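Local coordinates for putative baseplate protein (PDB 2FSD) that probably serves as the receptor-binding protein of a lactococcal phage, its head domain recognising the surface of the host bacterium Lactococcus lactis, at residues D33-R41 with I50-G58. Residues are numbered along the deposited sequence; the frame is centred on the assembly and turned at random.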
loop_
_atom_site.group_PDB
_atom_site.type_symbol
_atom_site.label_atom_id
_atom_site.label_comp_id
_atom_site.label_asym_id
_atom_site.label_seq_id
_atom_site.Cartn_x
_atom_site.Cartn_y
_atom_site.Cartn_z
ATOM N N ASP A 33 14.212 -0.492 -19.962
ATOM C CA ASP A 33 13.748 -1.455 -18.908
ATOM C C ASP A 33 14.870 -1.842 -17.950
ATOM O O ASP A 33 15.900 -2.348 -18.374
ATOM C CB ASP A 33 13.140 -2.728 -19.529
ATOM C CG ASP A 33 11.651 -2.579 -19.862
ATOM O OD1 ASP A 33 11.113 -1.454 -19.857
ATOM O OD2 ASP A 33 11.014 -3.608 -20.140
ATOM N N ILE A 34 14.632 -1.631 -16.658
ATOM C CA ILE A 34 15.615 -1.902 -15.623
ATOM C C ILE A 34 15.238 -3.222 -14.938
ATOM O O ILE A 34 14.122 -3.356 -14.426
ATOM C CB ILE A 34 15.631 -0.778 -14.561
ATOM C CG1 ILE A 34 15.824 0.603 -15.208
ATOM C CG2 ILE A 34 16.712 -1.030 -13.513
ATOM C CD1 ILE A 34 17.237 0.893 -15.669
ATOM N N PRO A 35 16.168 -4.196 -14.899
ATOM C CA PRO A 35 15.852 -5.424 -14.153
ATOM C C PRO A 35 15.779 -5.181 -12.635
ATOM O O PRO A 35 16.056 -4.068 -12.155
ATOM C CB PRO A 35 17.017 -6.358 -14.497
ATOM C CG PRO A 35 18.130 -5.457 -14.851
ATOM C CD PRO A 35 17.519 -4.248 -15.493
ATOM N N TRP A 36 15.384 -6.217 -11.902
ATOM C CA TRP A 36 15.374 -6.177 -10.456
ATOM C C TRP A 36 16.748 -5.710 -9.971
ATOM O O TRP A 36 17.787 -6.280 -10.358
ATOM C CB TRP A 36 15.057 -7.549 -9.877
ATOM C CG TRP A 36 13.583 -7.944 -9.838
ATOM C CD1 TRP A 36 13.041 -9.103 -10.310
ATOM C CD2 TRP A 36 12.498 -7.209 -9.250
ATOM N NE1 TRP A 36 11.692 -9.138 -10.068
ATOM C CE2 TRP A 36 11.326 -7.988 -9.421
ATOM C CE3 TRP A 36 12.398 -5.974 -8.590
ATOM C CZ2 TRP A 36 10.068 -7.564 -8.967
ATOM C CZ3 TRP A 36 11.151 -5.553 -8.139
ATOM C CH2 TRP A 36 10.001 -6.347 -8.334
ATOM N N THR A 37 16.738 -4.652 -9.158
ATOM C CA THR A 37 17.937 -4.002 -8.639
ATOM C C THR A 37 17.707 -3.701 -7.163
ATOM O O THR A 37 16.644 -3.218 -6.796
ATOM C CB THR A 37 18.199 -2.681 -9.373
ATOM O OG1 THR A 37 18.204 -2.912 -10.786
ATOM C CG2 THR A 37 19.521 -2.048 -8.949
ATOM N N ASP A 38 18.704 -4.006 -6.329
ATOM C CA ASP A 38 18.668 -3.649 -4.916
ATOM C C ASP A 38 18.720 -2.129 -4.752
ATOM O O ASP A 38 19.523 -1.450 -5.395
ATOM C CB ASP A 38 19.858 -4.264 -4.163
ATOM C CG ASP A 38 19.837 -5.777 -4.154
ATOM O OD1 ASP A 38 18.742 -6.386 -4.014
ATOM O OD2 ASP A 38 20.940 -6.359 -4.294
ATOM N N LEU A 39 17.875 -1.595 -3.880
ATOM C CA LEU A 39 17.996 -0.200 -3.504
ATOM C C LEU A 39 19.178 -0.091 -2.554
ATOM O O LEU A 39 19.595 -1.092 -1.958
ATOM C CB LEU A 39 16.741 0.319 -2.815
ATOM C CG LEU A 39 15.565 0.712 -3.701
ATOM C CD1 LEU A 39 15.030 -0.497 -4.450
ATOM C CD2 LEU A 39 14.472 1.362 -2.843
ATOM N N ASN A 40 19.715 1.121 -2.448
ATOM C CA ASN A 40 20.689 1.461 -1.409
ATOM C C ASN A 40 19.919 1.768 -0.136
ATOM O O ASN A 40 18.975 2.556 -0.160
ATOM C CB ASN A 40 21.552 2.667 -1.840
ATOM C CG ASN A 40 22.225 2.444 -3.208
ATOM O OD1 ASN A 40 22.797 1.384 -3.454
ATOM N ND2 ASN A 40 22.123 3.429 -4.104
ATOM N N ARG A 41 20.304 1.130 0.960
ATOM C CA ARG A 41 19.615 1.319 2.231
ATOM C C ARG A 41 20.183 2.494 3.026
ATOM O O ARG A 41 21.414 2.669 3.126
ATOM C CB ARG A 41 19.680 0.053 3.081
ATOM C CG ARG A 41 18.937 -1.128 2.482
ATOM C CD ARG A 41 19.593 -2.408 2.895
ATOM N NE ARG A 41 19.045 -3.585 2.221
ATOM C CZ ARG A 41 18.247 -4.492 2.783
ATOM N NH1 ARG A 41 17.849 -4.374 4.041
ATOM N NH2 ARG A 41 17.847 -5.543 2.077
ATOM N N ILE A 50 14.998 -8.223 1.720
ATOM C CA ILE A 50 15.267 -7.812 0.334
ATOM C C ILE A 50 14.470 -6.560 -0.047
ATOM O O ILE A 50 13.288 -6.448 0.256
ATOM C CB ILE A 50 15.070 -8.999 -0.655
ATOM C CG1 ILE A 50 16.082 -10.115 -0.324
ATOM C CG2 ILE A 50 15.263 -8.565 -2.112
ATOM C CD1 ILE A 50 15.983 -11.333 -1.215
ATOM N N LEU A 51 15.163 -5.615 -0.681
ATOM C CA LEU A 51 14.596 -4.325 -1.073
ATOM C C LEU A 51 15.086 -4.004 -2.464
ATOM O O LEU A 51 16.262 -3.711 -2.663
ATOM C CB LEU A 51 15.031 -3.212 -0.115
ATOM C CG LEU A 51 14.543 -1.813 -0.479
ATOM C CD1 LEU A 51 13.004 -1.702 -0.488
ATOM C CD2 LEU A 51 15.165 -0.770 0.460
ATOM N N GLN A 52 14.180 -4.077 -3.427
ATOM C CA GLN A 52 14.545 -3.948 -4.824
ATOM C C GLN A 52 13.422 -3.345 -5.686
ATOM O O GLN A 52 12.255 -3.328 -5.304
ATOM C CB GLN A 52 14.978 -5.318 -5.365
ATOM C CG GLN A 52 14.030 -6.443 -4.993
ATOM C CD GLN A 52 14.365 -7.763 -5.642
ATOM O OE1 GLN A 52 15.336 -7.884 -6.368
ATOM N NE2 GLN A 52 13.550 -8.761 -5.382
ATOM N N ALA A 53 13.814 -2.836 -6.847
ATOM C CA ALA A 53 12.899 -2.234 -7.797
ATOM C C ALA A 53 13.275 -2.601 -9.251
ATOM O O ALA A 53 14.428 -2.966 -9.544
ATOM C CB ALA A 53 12.859 -0.732 -7.609
ATOM N N ARG A 54 12.282 -2.525 -10.142
ATOM C CA ARG A 54 12.456 -2.809 -11.576
ATOM C C ARG A 54 11.529 -1.902 -12.403
ATOM O O ARG A 54 10.519 -1.403 -11.898
ATOM C CB ARG A 54 12.147 -4.282 -11.872
ATOM C CG ARG A 54 10.680 -4.543 -12.141
ATOM C CD ARG A 54 10.282 -5.998 -12.079
ATOM N NE ARG A 54 10.969 -6.823 -13.060
ATOM C CZ ARG A 54 10.629 -8.070 -13.385
ATOM N NH1 ARG A 54 9.584 -8.671 -12.835
ATOM N NH2 ARG A 54 11.348 -8.718 -14.284
ATOM N N ILE A 55 11.877 -1.693 -13.668
ATOM C CA ILE A 55 11.018 -0.944 -14.594
ATOM C C ILE A 55 10.734 -1.817 -15.810
ATOM O O ILE A 55 11.670 -2.261 -16.497
ATOM C CB ILE A 55 11.648 0.390 -15.035
ATOM C CG1 ILE A 55 11.822 1.316 -13.830
ATOM C CG2 ILE A 55 10.774 1.088 -16.113
ATOM C CD1 ILE A 55 12.713 2.507 -14.084
ATOM N N ILE A 56 9.452 -2.098 -16.046
ATOM C CA ILE A 56 9.020 -2.814 -17.239
ATOM C C ILE A 56 7.945 -1.990 -17.945
ATOM O O ILE A 56 6.873 -1.732 -17.388
ATOM C CB ILE A 56 8.419 -4.189 -16.924
ATOM C CG1 ILE A 56 9.216 -4.923 -15.853
ATOM C CG2 ILE A 56 8.308 -5.038 -18.221
ATOM C CD1 ILE A 56 8.434 -6.021 -15.232
ATOM N N ASN A 57 8.236 -1.570 -19.165
ATOM C CA ASN A 57 7.276 -0.814 -19.969
ATOM C C ASN A 57 6.695 0.443 -19.293
ATOM O O ASN A 57 5.488 0.604 -19.200
ATOM C CB ASN A 57 6.149 -1.750 -20.433
ATOM C CG ASN A 57 5.545 -1.327 -21.775
ATOM O OD1 ASN A 57 5.950 -0.326 -22.363
ATOM N ND2 ASN A 57 4.578 -2.099 -22.257
ATOM N N GLY A 58 7.568 1.331 -18.829
ATOM C CA GLY A 58 7.151 2.629 -18.266
ATOM C C GLY A 58 6.543 2.597 -16.875
ATOM O O GLY A 58 6.052 3.620 -16.382
HETATM O O HOH W 1 17.939 -6.205 -1.279
HETATM O O HOH W 2 18.835 -3.041 -0.728
#
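T37 and A53 exchange both backbone bonds, A53 N giving to T37 O at 2.9 Å and T37 N returning to A53 O, which sets the antiparallel register on the D38/Q52 side. On one side of that pair L39 N reaches L51 O; on the other, P35 and W36 together face R54, a bulge-like irregularity, before I55 N meets a lone pair of I34 O in the carbonyl plane at 2.9 Å. The P35 carbonyl is instead taken by the hydroxyl of T37, 2.8 Å from OG1 to O, with the donor above the carbonyl plane. At the far end D33 OD1 receives N57 N. Beyond the L39–L51 bond, two waters join the R41 side chain to the strands: one accepts from L51 N and can donate to D38 OD1, 2.9 Å away, and another accepts from R41 NE; R41 NH1 bonds to T48 O. R54, bent at chi3 (-61°), makes a CH-pi contact from CD, 3.5 Å from the centroid of the W36 six-membered ring, and a cation-pi stack over the five-membered ring, planes 26° apart; buried R54 NE finds no polar partner. On the other sheet face, L39 CD1 touches A53 CB, and I34 and I55 lie side by side against F87. Together the strands form a beta hairpin in the antiparallel barrel of the receptor-binding head domain.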